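Side-chain contacts in Methylcobalamin\: coenzyme M methyltransferase (Methanosarcina mazei, PDB 4AY7), which catalyses transfer of a methyl group from a methylated corrinoid to coenzyme M in methanogenesis, with zinc as its cofactor: residues T17-A22 and D147-G152; L65-H70 and R141-P146; V86-E89 and E94-M97; K234-S237 and V242-L245. All blocks are in the same frame, centred on the assembly; numbering follows the deposited sequence.

Contact 1 (T17-A22 and D147-G152)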
loop_
_atom_site.group_PDB
_atom_site.type_symbol
_atom_site.label_atom_id
_atom_site.label_comp_id
_atom_site.label_asym_id
_atom_site.label_seq_id
_atom_site.Cartn_x
_atom_site.Cartn_y
_atom_site.Cartn_z
ATOM N N THR A 17 -16.874 4.731 -7.618
ATOM C CA THR A 17 -17.829 5.179 -6.560
ATOM C C THR A 17 -18.046 4.092 -5.515
ATOM O O THR A 17 -18.165 4.401 -4.323
ATOM C CB THR A 17 -19.169 5.729 -7.044
ATOM O OG1 THR A 17 -19.845 4.734 -7.754
ATOM C CG2 THR A 17 -19.110 7.034 -7.868
ATOM N N ARG A 18 -18.052 2.836 -5.943
ATOM C CA ARG A 18 -18.218 1.712 -5.008
ATOM C C ARG A 18 -17.011 1.630 -4.100
ATOM O O ARG A 18 -17.157 1.362 -2.895
ATOM C CB ARG A 18 -18.398 0.398 -5.735
ATOM C CG ARG A 18 -18.626 -0.797 -4.844
ATOM C CD ARG A 18 -18.782 -2.082 -5.610
ATOM N NE ARG A 18 -19.987 -2.079 -6.467
ATOM C CZ ARG A 18 -19.998 -2.101 -7.801
ATOM N NH1 ARG A 18 -18.895 -2.107 -8.498
ATOM N NH2 ARG A 18 -21.148 -2.116 -8.452
ATOM N N LEU A 19 -15.794 1.735 -4.685
ATOM C CA LEU A 19 -14.589 1.603 -3.841
ATOM C C LEU A 19 -14.563 2.657 -2.753
ATOM O O LEU A 19 -14.265 2.378 -1.595
ATOM C CB LEU A 19 -13.252 1.575 -4.638
ATOM C CG LEU A 19 -11.962 1.381 -3.814
ATOM C CD1 LEU A 19 -12.041 0.106 -2.959
ATOM C CD2 LEU A 19 -10.698 1.439 -4.712
ATOM N N LEU A 20 -14.797 3.890 -3.141
ATOM C CA LEU A 20 -14.758 5.011 -2.230
ATOM C C LEU A 20 -15.876 4.882 -1.152
ATOM O O LEU A 20 -15.667 5.070 0.052
ATOM C CB LEU A 20 -14.892 6.319 -3.064
ATOM C CG LEU A 20 -13.672 6.683 -3.905
ATOM C CD1 LEU A 20 -14.034 7.909 -4.717
ATOM C CD2 LEU A 20 -12.422 6.943 -3.093
ATOM N N ALA A 21 -17.058 4.525 -1.592
ATOM C CA ALA A 21 -18.193 4.258 -0.641
ATOM C C ALA A 21 -17.822 3.159 0.352
ATOM O O ALA A 21 -17.947 3.321 1.616
ATOM C CB ALA A 21 -19.472 3.928 -1.405
ATOM N N ALA A 22 -17.288 2.071 -0.168
ATOM C CA ALA A 22 -16.842 0.977 0.710
ATOM C C ALA A 22 -15.863 1.331 1.774
ATOM O O ALA A 22 -15.986 0.905 2.923
ATOM C CB ALA A 22 -16.351 -0.217 -0.115
ATOM N N ASP A 147 -14.285 6.259 -14.483
ATOM C CA ASP A 147 -15.063 5.334 -13.640
ATOM C C ASP A 147 -14.346 4.153 -12.979
ATOM O O ASP A 147 -14.994 3.369 -12.268
ATOM C CB ASP A 147 -16.248 4.808 -14.440
ATOM C CG ASP A 147 -17.210 5.941 -14.856
ATOM O OD1 ASP A 147 -17.268 7.044 -14.214
ATOM O OD2 ASP A 147 -17.960 5.695 -15.812
ATOM N N VAL A 148 -13.048 4.036 -13.210
ATOM C CA VAL A 148 -12.197 3.063 -12.561
ATOM C C VAL A 148 -11.303 3.787 -11.601
ATOM O O VAL A 148 -10.674 4.797 -11.990
ATOM C CB VAL A 148 -11.352 2.355 -13.594
ATOM C CG1 VAL A 148 -10.423 1.345 -12.948
ATOM C CG2 VAL A 148 -12.258 1.670 -14.581
ATOM N N PRO A 149 -11.187 3.284 -10.382
ATOM C CA PRO A 149 -10.346 3.975 -9.413
ATOM C C PRO A 149 -8.841 3.635 -9.582
ATOM O O PRO A 149 -8.508 2.532 -9.931
ATOM C CB PRO A 149 -10.868 3.441 -8.087
ATOM C CG PRO A 149 -11.262 2.040 -8.367
ATOM C CD PRO A 149 -11.805 2.068 -9.797
ATOM N N ILE A 150 -7.972 4.578 -9.256
ATOM C CA ILE A 150 -6.540 4.451 -9.311
ATOM C C ILE A 150 -6.072 4.567 -7.901
ATOM O O ILE A 150 -6.389 5.523 -7.225
ATOM C CB ILE A 150 -5.867 5.547 -10.161
ATOM C CG1 ILE A 150 -6.387 5.487 -11.583
ATOM C CG2 ILE A 150 -4.325 5.416 -10.109
ATOM C CD1 ILE A 150 -5.799 6.568 -12.476
ATOM N N VAL A 151 -5.418 3.509 -7.441
ATOM C CA VAL A 151 -4.795 3.476 -6.140
ATOM C C VAL A 151 -3.259 3.764 -6.243
ATOM O O VAL A 151 -2.526 3.066 -6.920
ATOM C CB VAL A 151 -4.974 2.103 -5.522
ATOM C CG1 VAL A 151 -4.333 2.135 -4.150
ATOM C CG2 VAL A 151 -6.480 1.747 -5.419
ATOM N N GLY A 152 -2.823 4.828 -5.607
ATOM C CA GLY A 152 -1.461 5.157 -5.479
ATOM C C GLY A 152 -0.857 4.583 -4.229
ATOM O O GLY A 152 -1.191 4.975 -3.140
#
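Leu19 reaches out of helix 15-24 to meet Pro149 and Val151, where the chain passes from a loop into strand 150-155. Its CB already lies at the margin of van der Waals range, 4.3 Å from Pro149 CG, while CG beyond it stands back from the proline. The two methyls then part: CD2 does nearly all the touching, coming down on the CB-CG side of the pyrrolidine, 3.7 Å from Pro149 CG and 3.9 Å from Pro149 CB. The same methyl looks along the strand to the CG2 methyl of Val151 at a looser 4.3 Å. CD1 is turned away from both residues. CG stands opposite the backbone N (chi1 -178°), which carries CD2 over to the proline, and the leucine and proline side chains cross at about a right angle. The contact is entirely apolar and buried. Leu19 also packs on Val206 and Val320, each the first residue of its strand, and Val151 on Ala208. An N-terminal helix thus packs across the barrel end where its parallel strands begin, while zinc ligand His246 marks the other, C-terminal end, in keeping with a TIM barrel of the uroporphyrinogen decarboxylase family.

Contact 2 (L65-H70 and R141-P146)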
loop_
_atom_site.group_PDB
_atom_site.type_symbol
_atom_site.label_atom_id
_atom_site.label_comp_id
_atom_site.label_asym_id
_atom_site.label_seq_id
_atom_site.Cartn_x
_atom_site.Cartn_y
_atom_site.Cartn_z
ATOM N N LEU A 65 1.891 -2.563 -17.303
ATOM C CA LEU A 65 1.787 -3.668 -16.377
ATOM C C LEU A 65 0.638 -3.508 -15.358
ATOM O O LEU A 65 -0.009 -4.556 -14.934
ATOM C CB LEU A 65 3.039 -3.850 -15.623
ATOM C CG LEU A 65 3.169 -4.977 -14.643
ATOM C CD1 LEU A 65 2.995 -6.360 -15.332
ATOM C CD2 LEU A 65 4.526 -4.792 -13.991
ATOM N N ALA A 66 0.389 -2.250 -14.929
ATOM C CA ALA A 66 -0.721 -1.996 -13.958
ATOM C C ALA A 66 -2.081 -2.309 -14.548
ATOM O O ALA A 66 -2.998 -2.920 -13.907
ATOM C CB ALA A 66 -0.724 -0.533 -13.536
ATOM N N LEU A 67 -2.230 -1.864 -15.781
ATOM C CA LEU A 67 -3.480 -2.012 -16.450
ATOM C C LEU A 67 -3.722 -3.492 -16.705
ATOM O O LEU A 67 -4.868 -3.922 -16.728
ATOM C CB LEU A 67 -3.510 -1.259 -17.775
ATOM C CG LEU A 67 -3.723 0.248 -17.685
ATOM C CD1 LEU A 67 -5.193 0.687 -17.704
ATOM C CD2 LEU A 67 -3.132 0.730 -16.381
ATOM N N ALA A 68 -2.640 -4.253 -16.892
ATOM C CA ALA A 68 -2.731 -5.657 -17.240
ATOM C C ALA A 68 -3.341 -6.442 -16.098
ATOM O O ALA A 68 -4.130 -7.366 -16.384
ATOM C CB ALA A 68 -1.356 -6.228 -17.681
ATOM N N ASN A 69 -3.032 -6.084 -14.836
ATOM C CA ASN A 69 -3.629 -6.749 -13.679
ATOM C C ASN A 69 -4.915 -6.033 -13.236
ATOM O O ASN A 69 -5.261 -6.007 -12.008
ATOM C CB ASN A 69 -2.649 -6.884 -12.469
ATOM C CG ASN A 69 -3.088 -7.990 -11.490
ATOM O OD1 ASN A 69 -4.197 -8.531 -11.646
ATOM N ND2 ASN A 69 -2.236 -8.361 -10.520
ATOM N N HIS A 70 -5.544 -5.391 -14.224
ATOM C CA HIS A 70 -6.881 -4.868 -14.129
ATOM C C HIS A 70 -7.677 -5.489 -15.249
ATOM O O HIS A 70 -8.732 -6.086 -15.039
ATOM C CB HIS A 70 -6.874 -3.336 -14.229
ATOM C CG HIS A 70 -8.214 -2.756 -14.486
ATOM N ND1 HIS A 70 -9.256 -2.962 -13.649
ATOM C CD2 HIS A 70 -8.694 -2.002 -15.542
ATOM C CE1 HIS A 70 -10.361 -2.361 -14.147
ATOM N NE2 HIS A 70 -10.017 -1.766 -15.306
ATOM N N ARG A 141 -5.211 6.904 -16.125
ATOM C CA ARG A 141 -6.438 7.674 -16.199
ATOM C C ARG A 141 -6.933 7.862 -17.615
ATOM O O ARG A 141 -8.111 7.684 -17.901
ATOM C CB ARG A 141 -6.309 9.043 -15.541
ATOM C CG ARG A 141 -7.598 9.852 -15.627
ATOM C CD ARG A 141 -8.796 9.204 -14.891
ATOM N NE ARG A 141 -8.570 9.115 -13.449
ATOM C CZ ARG A 141 -9.061 8.149 -12.636
ATOM N NH1 ARG A 141 -9.768 7.123 -13.124
ATOM N NH2 ARG A 141 -8.828 8.186 -11.317
ATOM N N GLU A 142 -6.052 8.205 -18.527
ATOM C CA GLU A 142 -6.493 8.448 -19.868
ATOM C C GLU A 142 -7.035 7.177 -20.481
ATOM O O GLU A 142 -7.946 7.245 -21.273
ATOM C CB GLU A 142 -5.344 9.016 -20.740
ATOM C CG GLU A 142 -5.800 9.332 -22.150
ATOM C CD GLU A 142 -4.825 10.224 -22.917
ATOM O OE1 GLU A 142 -3.601 10.337 -22.536
ATOM O OE2 GLU A 142 -5.294 10.799 -23.933
ATOM N N LYS A 143 -6.454 6.035 -20.154
ATOM C CA LYS A 143 -6.887 4.777 -20.773
ATOM C C LYS A 143 -8.173 4.229 -20.161
ATOM O O LYS A 143 -9.036 3.728 -20.878
ATOM C CB LYS A 143 -5.861 3.675 -20.647
ATOM C CG LYS A 143 -5.986 2.723 -21.825
ATOM C CD LYS A 143 -6.125 1.275 -21.420
ATOM C CE LYS A 143 -6.277 0.391 -22.676
ATOM N NZ LYS A 143 -5.487 -0.863 -22.438
ATOM N N VAL A 144 -8.264 4.221 -18.850
ATOM C CA VAL A 144 -9.450 3.645 -18.202
ATOM C C VAL A 144 -10.625 4.611 -18.001
ATOM O O VAL A 144 -11.770 4.169 -17.762
ATOM C CB VAL A 144 -9.103 3.046 -16.842
ATOM C CG1 VAL A 144 -8.040 2.001 -17.016
ATOM C CG2 VAL A 144 -8.730 4.140 -15.805
ATOM N N GLY A 145 -10.372 5.919 -18.078
ATOM C CA GLY A 145 -11.452 6.862 -17.911
ATOM C C GLY A 145 -11.827 7.093 -16.444
ATOM O O GLY A 145 -11.112 6.630 -15.494
ATOM N N PRO A 146 -12.902 7.858 -16.239
ATOM C CA PRO A 146 -13.172 8.395 -14.937
ATOM C C PRO A 146 -13.793 7.386 -13.978
ATOM O O PRO A 146 -13.765 7.639 -12.779
ATOM C CB PRO A 146 -14.156 9.552 -15.222
ATOM C CG PRO A 146 -14.847 9.151 -16.484
ATOM C CD PRO A 146 -13.861 8.332 -17.263
#
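Two helices on the outside of the TIM barrel, 59-71 and 130-144, pack through Leu67 and His70 of the first against Lys143 and Val144 of the second, close to the C-terminal ends of both. The centre is a methyl-to-methyl approach: Leu67 CD1 sits 3.2 Å from Val144 CG1, tighter than ordinary van der Waals contact, so the exact placing of the two methyls is somewhat doubtful. Leu67 has CG beside its backbone N (chi1 -78°), and it is the CD1 branch that is sent across. That methyl also lies 3.9 Å from Lys143 CD, so the aliphatic part of the lysine flanks the leucine while its ammonium continues to a salt bridge with Glu71. Val144 CG1 is shared in turn with the imidazole of His70, whose CD2 comes within 4.3 Å at an oblique angle; on the ring, ND1 is hydrogen-bonded to Leu75 O. Behind the valine the helix ends at Gly145, which leaves helical geometry with a positive phi of 79°. There Arg141 folds back over the terminus, and its NH1 binds Gly145 O at 2.8 Å, with the oxygen at the edge of the guanidinium and nearly in its plane; NH1 also reaches Val148 O. The same arginine reaches Asp205 in a salt bridge through NH2, tying the helix end to the approach to strand 206-210. Leu67 and His70 both rest on Val78 of strand 78-80, and Leu67 also touches Ile140, one turn earlier in helix 130-144.

Contact 3 (V86-E89 and E94-M97)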
loop_
_atom_site.group_PDB
_atom_site.type_symbol
_atom_site.label_atom_id
_atom_site.label_comp_id
_atom_site.label_asym_id
_atom_site.label_seq_id
_atom_site.Cartn_x
_atom_site.Cartn_y
_atom_site.Cartn_z
ATOM N N VAL A 86 10.158 4.675 -4.140
ATOM C CA VAL A 86 10.174 5.884 -4.937
ATOM C C VAL A 86 10.480 7.166 -4.132
ATOM O O VAL A 86 11.258 8.037 -4.563
ATOM C CB VAL A 86 8.878 6.014 -5.781
ATOM C CG1 VAL A 86 8.754 7.362 -6.515
ATOM C CG2 VAL A 86 8.795 4.898 -6.816
ATOM N N LEU A 87 9.769 7.322 -3.024
ATOM C CA LEU A 87 9.865 8.537 -2.259
ATOM C C LEU A 87 11.229 8.545 -1.547
ATOM O O LEU A 87 11.911 9.552 -1.491
ATOM C CB LEU A 87 8.664 8.650 -1.255
ATOM C CG LEU A 87 8.719 9.888 -0.294
ATOM C CD1 LEU A 87 8.862 11.172 -1.143
ATOM C CD2 LEU A 87 7.492 9.897 0.638
ATOM N N VAL A 88 11.629 7.429 -0.955
ATOM C CA VAL A 88 12.888 7.448 -0.179
ATOM C C VAL A 88 14.097 7.735 -1.094
ATOM O O VAL A 88 15.041 8.463 -0.701
ATOM C CB VAL A 88 13.059 6.160 0.658
ATOM C CG1 VAL A 88 11.989 6.139 1.771
ATOM C CG2 VAL A 88 12.901 4.907 -0.155
ATOM N N GLU A 89 14.043 7.245 -2.318
ATOM C CA GLU A 89 15.024 7.564 -3.294
ATOM C C GLU A 89 15.002 9.032 -3.675
ATOM O O GLU A 89 16.079 9.610 -3.846
ATOM C CB GLU A 89 14.792 6.771 -4.555
ATOM C CG GLU A 89 15.789 7.085 -5.643
ATOM C CD GLU A 89 15.656 6.158 -6.854
ATOM O OE1 GLU A 89 14.527 5.898 -7.230
ATOM O OE2 GLU A 89 16.628 5.681 -7.494
ATOM N N GLU A 94 19.858 5.510 -1.825
ATOM C CA GLU A 94 20.373 4.725 -2.934
ATOM C C GLU A 94 19.651 3.381 -2.983
ATOM O O GLU A 94 19.584 2.708 -1.983
ATOM C CB GLU A 94 21.914 4.601 -2.826
ATOM C CG GLU A 94 22.650 3.608 -3.781
ATOM C CD GLU A 94 22.566 3.933 -5.272
ATOM O OE1 GLU A 94 22.311 5.112 -5.622
ATOM O OE2 GLU A 94 22.778 2.988 -6.113
ATOM N N ILE A 95 19.137 3.019 -4.139
ATOM C CA ILE A 95 18.264 1.846 -4.303
ATOM C C ILE A 95 18.906 0.746 -5.187
ATOM O O ILE A 95 19.500 1.012 -6.240
ATOM C CB ILE A 95 16.972 2.306 -5.009
ATOM C CG1 ILE A 95 16.284 3.474 -4.261
ATOM C CG2 ILE A 95 15.998 1.129 -5.222
ATOM C CD1 ILE A 95 15.936 3.228 -2.817
ATOM N N ASN A 96 18.836 -0.514 -4.746
ATOM C CA ASN A 96 19.198 -1.658 -5.606
ATOM C C ASN A 96 17.917 -1.975 -6.382
ATOM O O ASN A 96 16.957 -2.323 -5.791
ATOM C CB ASN A 96 19.702 -2.836 -4.758
ATOM C CG ASN A 96 20.049 -4.078 -5.623
ATOM O OD1 ASN A 96 19.302 -4.411 -6.566
ATOM N ND2 ASN A 96 21.157 -4.721 -5.355
ATOM N N MET A 97 17.881 -1.767 -7.705
ATOM C CA MET A 97 16.605 -1.844 -8.427
ATOM C C MET A 97 16.076 -3.294 -8.617
ATOM O O MET A 97 14.954 -3.516 -9.110
ATOM C CB MET A 97 16.751 -1.182 -9.780
ATOM C CG MET A 97 16.838 0.355 -9.737
ATOM S SD MET A 97 15.476 1.141 -8.824
ATOM C CE MET A 97 14.122 0.767 -9.925
HETATM O O HOH W 1 18.945 5.166 -6.308
#
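The short helix 86-90 ends only a few residues before the chain straightens into strand 94-96, and the backbones stay close, with the CA atoms of Glu89 and Glu94 6.1 Å apart. The strand pairs antiparallel with 105-108 to form a hairpin that, with the helix, belongs to the long excursion following barrel strand 78-80. Across the gap Glu89 and Ile95 are the principal partners. The two side chains cross obliquely, and Ile95 CG1 rests against several atoms of the glutamate chain instead of meeting a single point of it: it is 3.6 Å from Glu89 CB and 3.8 Å from Glu89 CD, with CG and OE2 of that residue hardly farther. This is possible because Glu89 is extended, CG lying opposite the backbone N (chi1 179°) and CD continuing the line, so that its two methylenes and one side of its carboxylate lie against Ile95 CG1. Beyond CG1, the CD1 methyl of Ile95 bends toward the helix and reaches Val88 CG2 at a loose 4.4 Å. Ile95 and Val88 also pack on Val106 of the partner strand. The side chain of Ile95 is about 9 Å from that of Gln103, a coenzyme M-binding residue in the loop of this hairpin. At its polar end Glu89 has two tasks, since OE1 forms a salt bridge with Arg129 and OE2 faces a water. That water bridges the segments: it lies 2.7 Å from Glu89 OE2, accepts the backbone N-H of Ile95 at 3.1 Å, and has a weak link to Glu94 OE1 at 3.4 Å.

Contact 4 (K234-S237 and V242-L245); sequences KFAS and VTVL
Thr243 presents its two branches to two consecutive residues of helix 221-238. Its CG2 methyl approaches the ring of Phe235 obliquely, 4.3 Å from CE1, and its OG1 lies 4.2 Å from the CB methyl of Ala236. Both distances are at the long end of van der Waals contact, so helix and strand touch lightly here. The split follows from chi1 of 60°, which sets OG1 between the backbone N and the carbonyl carbon and leaves CG2 beside the N, on the phenylalanine side. Phe235 has CG opposite its own N (chi1 -180°), which carries the ring out from the helix toward the sheet. Further out, Phe263 touches both Phe235 and Thr243, and the N-H of Thr243 is hydrogen-bonded to Glu264 OE1. Ile193 and Ala196 of helix 178-202 and Ile209 of strand 206-210 also pack on the phenylalanine. Thr243 therefore belongs to the outward face of strand 242-246, whereas Val242 and Val244 on either side of it turn away toward Leu23 of helix 15-24. The whole is a barrel beta-alpha-beta unit, with helix 221-238 lying over strands 206-210 and 242-246 that it connects.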
loop_
_atom_site.group_PDB
_atom_site.type_symbol
_atom_site.label_atom_id
_atom_site.label_comp_id
_atom_site.label_asym_id
_atom_site.label_seq_id
_atom_site.Cartn_x
_atom_site.Cartn_y
_atom_site.Cartn_z
ATOM N N LYS A 234 -1.240 12.656 11.215
ATOM C CA LYS A 234 -0.978 13.879 10.459
ATOM C C LYS A 234 -1.026 13.603 8.979
ATOM O O LYS A 234 -1.536 14.426 8.185
ATOM C CB LYS A 234 0.349 14.472 10.829
ATOM C CG LYS A 234 0.629 15.811 10.183
ATOM C CD LYS A 234 2.036 16.238 10.577
ATOM C CE LYS A 234 2.366 17.656 10.119
ATOM N NZ LYS A 234 1.223 18.557 10.486
ATOM N N PHE A 235 -0.463 12.448 8.569
ATOM C CA PHE A 235 -0.567 12.085 7.164
ATOM C C PHE A 235 -2.009 11.993 6.676
ATOM O O PHE A 235 -2.385 12.594 5.638
ATOM C CB PHE A 235 0.120 10.722 6.957
ATOM C CG PHE A 235 0.089 10.243 5.544
ATOM C CD1 PHE A 235 -0.939 9.480 5.089
ATOM C CD2 PHE A 235 1.152 10.562 4.668
ATOM C CE1 PHE A 235 -0.965 9.005 3.781
ATOM C CE2 PHE A 235 1.130 10.127 3.357
ATOM C CZ PHE A 235 0.043 9.350 2.909
ATOM N N ALA A 236 -2.823 11.212 7.396
ATOM C CA ALA A 236 -4.205 10.917 6.963
ATOM C C ALA A 236 -4.968 12.204 6.940
ATOM O O ALA A 236 -5.722 12.469 6.003
ATOM C CB ALA A 236 -4.888 9.962 7.897
ATOM N N SER A 237 -4.689 13.074 7.907
ATOM C CA SER A 237 -5.441 14.334 7.912
ATOM C C SER A 237 -5.037 15.341 6.843
ATOM O O SER A 237 -5.795 16.253 6.525
ATOM C CB SER A 237 -5.469 14.930 9.311
ATOM O OG SER A 237 -4.206 15.485 9.607
ATOM N N VAL A 242 -9.304 9.814 0.122
ATOM C CA VAL A 242 -9.412 8.583 0.860
ATOM C C VAL A 242 -8.054 7.916 0.946
ATOM O O VAL A 242 -7.239 7.948 -0.014
ATOM C CB VAL A 242 -10.520 7.682 0.247
ATOM C CG1 VAL A 242 -10.448 6.251 0.812
ATOM C CG2 VAL A 242 -11.906 8.376 0.423
ATOM N N THR A 243 -7.725 7.486 2.169
ATOM C CA THR A 243 -6.469 6.784 2.425
ATOM C C THR A 243 -6.678 5.409 3.084
ATOM O O THR A 243 -7.699 5.157 3.758
ATOM C CB THR A 243 -5.534 7.606 3.309
ATOM O OG1 THR A 243 -6.190 7.844 4.523
ATOM C CG2 THR A 243 -5.143 8.979 2.700
ATOM N N VAL A 244 -5.658 4.574 2.954
ATOM C CA VAL A 244 -5.600 3.226 3.485
ATOM C C VAL A 244 -4.216 2.998 4.098
ATOM O O VAL A 244 -3.186 3.340 3.501
ATOM C CB VAL A 244 -5.898 2.165 2.376
ATOM C CG1 VAL A 244 -5.757 0.741 2.891
ATOM C CG2 VAL A 244 -7.321 2.292 1.850
ATOM N N LEU A 245 -4.172 2.394 5.272
ATOM C CA LEU A 245 -2.939 2.089 5.964
ATOM C C LEU A 245 -2.753 0.571 5.978
ATOM O O LEU A 245 -3.593 -0.164 6.497
ATOM C CB LEU A 245 -2.995 2.606 7.389
ATOM C CG LEU A 245 -1.918 2.150 8.312
ATOM C CD1 LEU A 245 -0.619 2.806 7.801
ATOM C CD2 LEU A 245 -2.176 2.657 9.711
#

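How the contacts relate
Contacts 1 and 2 adjoin, their centres 13 Å apart, and are joined by a probable hydrogen bond from Arg141 NH1 to Val148 O (2.7 Å) where helix 130-144 leads into strand 150-155. Contact 1 also meets contact 4, through Leu20 CD2 and Val242 CG2 at 3.8 Å, and both reach the same parallel sheet. Contact 3 stands apart: its nearest atoms are about 7 Å from those of contact 4, and its centre is about 28 Å from that of contact 1. The zinc ion held by His246, Cys248 and Cys325 is about 14 Å from the Val151 side chain of contact 1, while the Ile95 side chain of contact 3 is about 9 Å from that of Gln103, which binds coenzyme M.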